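Spore coat polysaccharide biosynthesis protein spsE (Bacillus subtilis, PDB 1VLI) probably acts as an N-acylneuraminate-9-phosphate synthase of the NeuB family, in the biosynthesis of the spore coat polysaccharide. Local coordinates at residues Q17-T22 and Q114-S119; I50-E55 and F249-N254; A141-N146 and C193-P198. One frame throughout, in Å; residues are numbered along the deposited sequence.

Contact 1 of 3, residues Q17-T22 and Q114-S119; sequences QIANKT and QVIFLS
Ile116 reaches across to the hairpin turn at Ile18 and Ala19 with its CD1 methyl. It gives up more surface here than any other residue of the two segments. CD1 lies 3.8 Å from Ala19 CB. It is also 3.8 Å from the backbone O of Ile18, and the side chains of the two isoleucines meet where Ile18 CG2 approaches CD1 of Ile116 to 4.2 Å. The CG1 branch of Ile116 stands anti to its carbonyl carbon (chi1 -63°), and chi2 is extended at 165°, which carries CD1 out to the turn. Lys21 lays its aliphatic chain near the same methyl, with CD 4.3 Å from Ile116 CD1. Lys21 NZ donates to two waters, which in turn donate to Gln114 O, the second of them weakly. The same NZ forms a salt bridge with Asp59, so the ammonium group is shared between a carboxylate and solvent. Residues 18 to 21 form a type II' turn, closed by Ile18 N to Lys21 O at 2.9 Å and by Lys21 N to Ile18 O at 3.1 Å. Phe30 of strand 30-36 packs against both Ile18 and Ile116. The contact sets a beta-hairpin with a two-residue type II' turn against the start of a parallel barrel strand, consistent with an N-terminal hairpin that covers the N-terminal end of a TIM barrel, opposite the C-terminal strand ends.

Contact 2 of 3, residues I50-E55 and F249-N254; sequences IDAAAE and FTIDKN
Ala52 and Ala53, on one turn of helix 43-56, face an irregular segment that follows strand 244-248. The helical turn is regular, with Ala54 N bonded to Ile50 O and Glu55 N to Asp51 O. Segment 249-254 has no helix or strand of its own. The backbones come nearest at Ala52 and Ile251, whose CA atoms are 7.3 Å apart. Beyond that point the loop runs away from the helix. It is shaped there by an Asx turn, in which Asp252 OD1 accepts from Asn254 N at 3.1 Å. The donor comes from above the carboxylate plane, 62° out of it. Asp252 N also makes a weak bond to Thr250 OG1, which has a second partner in His260.

The side-chain contact is wholly apolar. Phe249 meets the helix with the far end of its ring. CE2 of Phe249 lies 3.8 Å from Ala52 CB, and CZ lies 4.0 Å from Ala53 CB. Both methyls approach the ring obliquely. With chi1 at 82°, Phe249 CG sits between the backbone N and the carbonyl carbon, and the ring projects toward the helix. Ile251 adds its CD1 methyl, 4.0 Å from Ala52 CB, so that the Ala52 methyl touches both Phe249 and Ile251. The small alanines let ring and helix come close.

Strand 30-36 lies beneath, where Ala33 touches both Ala53 and Phe249, and Ala35 touches Phe249. Leu49 of helix 43-56 also packs on the ring, while Ile50 turns to helix 103-112.

Contact 3 of 3, residues A141-N146 and C193-P198; sequences ASYEIN and CVAKYP
This is a small, partly buried van der Waals contact between two loops that follow the barrel strands 138-140 and 188-193. Tyr143 and Ala195 make the nearest approach, with Tyr143 OH 3.5 Å from Ala195 CB. The methyl lies at the hydroxyl end of the ring and meets it obliquely. CG of Tyr143 is anti to its carbonyl carbon (chi1 -59°), which sends the ring across to the second loop. Ile310 of helix 310-313 touches both residues.

Deeper in, Ser142 OG and Cys193 SG stand 4.3 Å apart. The serine hydroxyl is bonded to the backbone N of Ala166, which ties it to the loop after strand 161-164. The first loop holds its own shape by a short 3-10 turn, with Ile145 N bonded to Ser142 O at 3.0 Å.

The second loop leads to the metal. Cys193 has its side chain about 6 Å from the bound zinc ion. Val194 O accepts from His226 ND1, a bond that probably orients this zinc-binding histidine. Tyr197 meets the ring of His248, the other histidine of the zinc site. The two loops belong to the C-terminal ends of the parallel strands, the usual place of the active site in a TIM barrel.

From the N terminus, the hairpin of 17-22 comes first, and contact 1 closes when the chain returns to it at 114-119. Helix 43-56 lies inside that loop, and its contact with 249-254 closes much later, so contacts 1 and 2 cross. They also touch, as Val115 packs on Ala54 and Ile50. Contact 3 opens after contact 1 has closed and is nested within the loop of contact 2. Contact 1 ties the hairpin to strand 116-118. Contact 2 joins the helix after the first barrel strand to the loop after the last. Contact 3 bridges two strand-end loops on the zinc side, touching neither of the others.

Contact 1 of 3, residues Q17-T22 and Q114-S119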
# COMPACT_ATOMS: atom_id res chain seq x y z
N GLN A 17 -4.00 1.75 -17.82
CA GLN A 17 -5.16 2.62 -17.57
C GLN A 17 -5.69 2.45 -16.15
O GLN A 17 -6.09 1.35 -15.78
CB GLN A 17 -6.30 2.26 -18.54
CG GLN A 17 -6.04 2.48 -19.99
CD GLN A 17 -5.85 3.95 -20.30
OE1 GLN A 17 -4.71 4.39 -20.51
NE2 GLN A 17 -6.95 4.72 -20.30
N ILE A 18 -5.73 3.53 -15.36
CA ILE A 18 -6.60 3.52 -14.17
C ILE A 18 -7.92 4.25 -14.50
O ILE A 18 -7.94 5.44 -14.77
CB ILE A 18 -5.90 4.14 -12.99
CG1 ILE A 18 -4.71 3.26 -12.58
CG2 ILE A 18 -6.84 4.20 -11.82
CD1 ILE A 18 -3.77 3.93 -11.59
N ALA A 19 -9.03 3.51 -14.53
CA ALA A 19 -10.33 4.09 -14.98
C ALA A 19 -10.15 4.63 -16.40
O ALA A 19 -9.76 3.88 -17.31
CB ALA A 19 -10.83 5.20 -14.02
N ASN A 20 -10.34 5.93 -16.58
CA ASN A 20 -10.27 6.57 -17.89
C ASN A 20 -8.95 7.32 -18.16
O ASN A 20 -8.89 8.17 -19.06
CB ASN A 20 -11.47 7.53 -18.04
CG ASN A 20 -11.37 8.75 -17.10
OD1 ASN A 20 -10.93 8.63 -15.96
ND2 ASN A 20 -11.78 9.92 -17.59
N LYS A 21 -7.89 6.96 -17.42
CA LYS A 21 -6.66 7.77 -17.33
C LYS A 21 -5.38 6.97 -17.46
O LYS A 21 -5.22 5.94 -16.81
CB LYS A 21 -6.62 8.50 -15.99
CG LYS A 21 -6.82 9.96 -16.16
CD LYS A 21 -7.40 10.60 -14.93
CE LYS A 21 -8.06 11.91 -15.32
NZ LYS A 21 -7.96 12.92 -14.24
N THR A 22 -4.46 7.46 -18.26
CA THR A 22 -3.18 6.78 -18.44
C THR A 22 -2.19 7.06 -17.33
O THR A 22 -2.12 8.18 -16.77
CB THR A 22 -2.58 7.14 -19.78
OG1 THR A 22 -3.63 7.11 -20.74
CG2 THR A 22 -1.61 6.04 -20.26
N GLN A 114 -15.46 13.88 -10.48
CA GLN A 114 -14.47 13.37 -11.42
C GLN A 114 -13.13 13.07 -10.76
O GLN A 114 -12.07 13.41 -11.28
CB GLN A 114 -14.32 14.29 -12.62
CG GLN A 114 -15.35 14.02 -13.69
CD GLN A 114 -15.75 15.27 -14.43
OE1 GLN A 114 -14.91 16.02 -14.93
NE2 GLN A 114 -17.07 15.51 -14.49
N VAL A 115 -13.21 12.44 -9.59
CA VAL A 115 -12.02 11.87 -8.99
C VAL A 115 -12.22 10.37 -8.82
O VAL A 115 -13.36 9.85 -8.73
CB VAL A 115 -11.57 12.61 -7.69
CG1 VAL A 115 -11.48 14.10 -7.92
CG2 VAL A 115 -12.50 12.35 -6.56
N ILE A 116 -11.10 9.66 -8.80
CA ILE A 116 -11.11 8.22 -8.79
C ILE A 116 -10.91 7.78 -7.35
O ILE A 116 -9.85 8.04 -6.74
CB ILE A 116 -9.97 7.66 -9.68
CG1 ILE A 116 -10.17 8.07 -11.16
CG2 ILE A 116 -9.83 6.14 -9.51
CD1 ILE A 116 -8.91 7.86 -12.03
N PHE A 117 -11.92 7.08 -6.84
CA PHE A 117 -11.88 6.50 -5.52
C PHE A 117 -10.96 5.29 -5.52
O PHE A 117 -11.06 4.42 -6.40
CB PHE A 117 -13.28 6.05 -5.11
CG PHE A 117 -13.33 5.35 -3.77
CD1 PHE A 117 -13.53 6.09 -2.59
CD2 PHE A 117 -13.18 3.97 -3.68
CE1 PHE A 117 -13.57 5.43 -1.34
CE2 PHE A 117 -13.20 3.32 -2.44
CZ PHE A 117 -13.41 4.05 -1.28
N LEU A 118 -10.08 5.27 -4.53
CA LEU A 118 -9.18 4.13 -4.30
C LEU A 118 -9.13 3.74 -2.84
O LEU A 118 -9.25 4.58 -1.95
CB LEU A 118 -7.76 4.47 -4.76
CG LEU A 118 -7.53 4.71 -6.25
CD1 LEU A 118 -6.12 5.17 -6.37
CD2 LEU A 118 -7.75 3.45 -7.06
N SER A 119 -8.94 2.46 -2.59
CA SER A 119 -8.65 1.99 -1.24
C SER A 119 -7.57 0.89 -1.24
O SER A 119 -7.08 0.48 -2.30
CB SER A 119 -9.94 1.48 -0.60
OG SER A 119 -9.85 1.56 0.79
O HOH W 1 -9.90 11.43 -12.23
O HOH W 2 -10.36 14.70 -13.85

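Contact 2 of 3, residues I50-E55 and F249-N254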
# COMPACT_ATOMS: atom_id res chain seq x y z
N ILE A 50 -13.14 14.73 -0.27
CA ILE A 50 -13.41 14.61 -1.71
C ILE A 50 -13.38 15.95 -2.42
O ILE A 50 -12.65 16.07 -3.39
CB ILE A 50 -14.75 13.83 -1.98
CG1 ILE A 50 -14.61 12.42 -1.37
CG2 ILE A 50 -15.04 13.72 -3.47
CD1 ILE A 50 -15.69 11.45 -1.70
N ASP A 51 -14.12 16.95 -1.91
CA ASP A 51 -14.12 18.31 -2.50
C ASP A 51 -12.74 18.90 -2.60
O ASP A 51 -12.36 19.43 -3.64
CB ASP A 51 -14.95 19.30 -1.67
CG ASP A 51 -16.46 19.10 -1.80
OD1 ASP A 51 -16.95 18.76 -2.90
OD2 ASP A 51 -17.24 19.30 -0.84
N ALA A 52 -12.01 18.83 -1.49
CA ALA A 52 -10.66 19.40 -1.40
C ALA A 52 -9.71 18.78 -2.43
O ALA A 52 -8.95 19.49 -3.09
CB ALA A 52 -10.12 19.25 0.01
N ALA A 53 -9.78 17.45 -2.56
CA ALA A 53 -9.00 16.70 -3.54
C ALA A 53 -9.30 17.13 -4.97
O ALA A 53 -8.38 17.33 -5.77
CB ALA A 53 -9.26 15.21 -3.38
N ALA A 54 -10.60 17.24 -5.27
CA ALA A 54 -11.08 17.68 -6.56
C ALA A 54 -10.64 19.10 -6.88
O ALA A 54 -10.14 19.35 -7.97
CB ALA A 54 -12.66 17.60 -6.60
N GLU A 55 -10.86 20.03 -5.95
CA GLU A 55 -10.54 21.46 -6.17
C GLU A 55 -9.03 21.60 -6.36
O GLU A 55 -8.55 22.41 -7.16
CB GLU A 55 -11.04 22.33 -5.00
CG GLU A 55 -12.56 22.50 -4.92
CD GLU A 55 -13.11 22.67 -3.49
OE1 GLU A 55 -12.29 22.94 -2.56
OE2 GLU A 55 -14.36 22.52 -3.28
N PHE A 249 -3.68 14.29 2.94
CA PHE A 249 -4.29 15.58 3.12
C PHE A 249 -5.42 15.53 4.14
O PHE A 249 -5.96 14.47 4.44
CB PHE A 249 -4.79 16.15 1.79
CG PHE A 249 -6.13 15.64 1.35
CD1 PHE A 249 -6.27 14.34 0.89
CD2 PHE A 249 -7.25 16.47 1.37
CE1 PHE A 249 -7.49 13.85 0.46
CE2 PHE A 249 -8.50 16.00 0.95
CZ PHE A 249 -8.63 14.69 0.49
N THR A 250 -5.74 16.68 4.70
CA THR A 250 -6.81 16.80 5.66
C THR A 250 -7.60 18.04 5.30
O THR A 250 -7.24 18.74 4.36
CB THR A 250 -6.27 16.89 7.10
OG1 THR A 250 -7.36 17.10 8.01
CG2 THR A 250 -5.38 18.14 7.28
N ILE A 251 -8.67 18.30 6.04
CA ILE A 251 -9.52 19.45 5.79
C ILE A 251 -9.06 20.61 6.68
O ILE A 251 -9.33 21.78 6.38
CB ILE A 251 -11.04 19.05 5.99
CG1 ILE A 251 -11.94 19.81 5.03
CG2 ILE A 251 -11.54 19.14 7.46
CD1 ILE A 251 -11.89 19.27 3.62
N ASP A 252 -8.34 20.26 7.75
CA ASP A 252 -7.87 21.21 8.76
C ASP A 252 -6.77 20.58 9.62
O ASP A 252 -7.03 19.63 10.36
CB ASP A 252 -9.05 21.67 9.64
CG ASP A 252 -8.63 22.47 10.86
OD1 ASP A 252 -7.48 22.97 10.91
OD2 ASP A 252 -9.40 22.66 11.82
N LYS A 253 -5.56 21.12 9.53
CA LYS A 253 -4.36 20.53 10.17
C LYS A 253 -4.39 20.52 11.70
O LYS A 253 -3.64 19.79 12.35
CB LYS A 253 -3.09 21.23 9.68
CG LYS A 253 -2.74 20.99 8.22
CD LYS A 253 -1.74 22.00 7.67
CE LYS A 253 -0.31 21.76 8.16
NZ LYS A 253 0.24 20.47 7.68
N ASN A 254 -5.26 21.35 12.28
CA ASN A 254 -5.30 21.51 13.73
C ASN A 254 -6.31 20.59 14.41
O ASN A 254 -6.36 20.54 15.64
CB ASN A 254 -5.52 22.98 14.12
CG ASN A 254 -4.35 23.87 13.72
OD1 ASN A 254 -4.54 24.93 13.11
ND2 ASN A 254 -3.12 23.44 14.04

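Contact 3 of 3, residues A141-N146 and C193-P198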
# COMPACT_ATOMS: atom_id res chain seq x y z
N ALA A 141 -0.35 -2.16 0.85
CA ALA A 141 0.55 -1.47 1.76
C ALA A 141 1.92 -2.17 1.78
O ALA A 141 2.05 -3.36 1.39
CB ALA A 141 -0.05 -1.48 3.21
N SER A 142 2.91 -1.46 2.33
CA SER A 142 4.28 -1.96 2.41
C SER A 142 4.40 -3.29 3.13
O SER A 142 5.13 -4.17 2.68
CB SER A 142 5.20 -0.92 3.08
OG SER A 142 5.27 0.27 2.31
N TYR A 143 3.68 -3.45 4.25
CA TYR A 143 3.87 -4.64 5.11
C TYR A 143 3.26 -5.91 4.51
O TYR A 143 3.60 -7.01 4.94
CB TYR A 143 3.38 -4.40 6.54
CG TYR A 143 4.09 -3.25 7.21
CD1 TYR A 143 5.47 -3.06 7.03
CD2 TYR A 143 3.40 -2.35 8.02
CE1 TYR A 143 6.15 -2.00 7.63
CE2 TYR A 143 4.07 -1.27 8.64
CZ TYR A 143 5.45 -1.11 8.44
OH TYR A 143 6.13 -0.07 9.03
N GLU A 144 2.40 -5.74 3.52
CA GLU A 144 1.91 -6.85 2.71
C GLU A 144 2.72 -7.09 1.44
O GLU A 144 2.27 -7.82 0.55
CB GLU A 144 0.44 -6.63 2.32
CG GLU A 144 -0.55 -6.94 3.43
CD GLU A 144 -0.46 -6.00 4.61
OE1 GLU A 144 -0.51 -4.78 4.37
OE2 GLU A 144 -0.36 -6.47 5.77
N ILE A 145 3.91 -6.49 1.32
CA ILE A 145 4.72 -6.74 0.13
C ILE A 145 5.05 -8.23 -0.07
O ILE A 145 5.33 -8.67 -1.18
CB ILE A 145 6.00 -5.90 0.12
CG1 ILE A 145 6.59 -5.88 -1.28
CG2 ILE A 145 7.07 -6.39 1.18
CD1 ILE A 145 7.66 -4.79 -1.45
N ASN A 146 5.00 -9.01 1.01
CA ASN A 146 5.37 -10.42 0.95
C ASN A 146 4.18 -11.32 1.20
O ASN A 146 4.35 -12.51 1.43
CB ASN A 146 6.52 -10.73 1.95
CG ASN A 146 6.06 -10.71 3.40
OD1 ASN A 146 5.03 -10.09 3.72
ND2 ASN A 146 6.81 -11.38 4.30
N CYS A 193 8.86 4.60 -0.84
CA CYS A 193 8.14 5.04 0.32
C CYS A 193 8.99 4.90 1.57
O CYS A 193 9.77 3.97 1.68
CB CYS A 193 6.93 4.10 0.45
SG CYS A 193 5.89 4.53 1.80
N VAL A 194 8.81 5.81 2.53
CA VAL A 194 9.42 5.69 3.87
C VAL A 194 8.35 5.53 4.98
O VAL A 194 7.44 6.37 5.09
CB VAL A 194 10.25 6.93 4.20
CG1 VAL A 194 11.05 6.72 5.47
CG2 VAL A 194 11.15 7.30 3.03
N ALA A 195 8.45 4.49 5.80
CA ALA A 195 7.36 4.15 6.76
C ALA A 195 7.21 5.07 7.97
O ALA A 195 6.16 5.07 8.63
CB ALA A 195 7.44 2.67 7.21
N LYS A 196 8.23 5.86 8.26
CA LYS A 196 8.11 6.95 9.23
C LYS A 196 7.10 8.02 8.78
O LYS A 196 7.02 8.36 7.60
CB LYS A 196 9.49 7.57 9.48
CG LYS A 196 9.55 8.54 10.67
CD LYS A 196 9.20 7.87 12.02
CE LYS A 196 9.37 8.85 13.17
NZ LYS A 196 9.08 8.20 14.47
N TYR A 197 6.33 8.55 9.72
CA TYR A 197 5.41 9.64 9.43
C TYR A 197 5.38 10.61 10.61
O TYR A 197 5.03 10.21 11.73
CB TYR A 197 4.01 9.11 9.07
CG TYR A 197 2.98 10.20 8.76
CD1 TYR A 197 2.94 10.84 7.51
CD2 TYR A 197 2.03 10.60 9.73
CE1 TYR A 197 1.99 11.85 7.23
CE2 TYR A 197 1.08 11.59 9.45
CZ TYR A 197 1.07 12.21 8.21
OH TYR A 197 0.14 13.19 7.95
N PRO A 198 5.76 11.87 10.39
CA PRO A 198 6.29 12.33 9.11
C PRO A 198 7.76 11.91 8.90
O PRO A 198 8.46 11.57 9.87
CB PRO A 198 6.17 13.85 9.20
CG PRO A 198 6.35 14.13 10.65
CD PRO A 198 5.72 12.96 11.38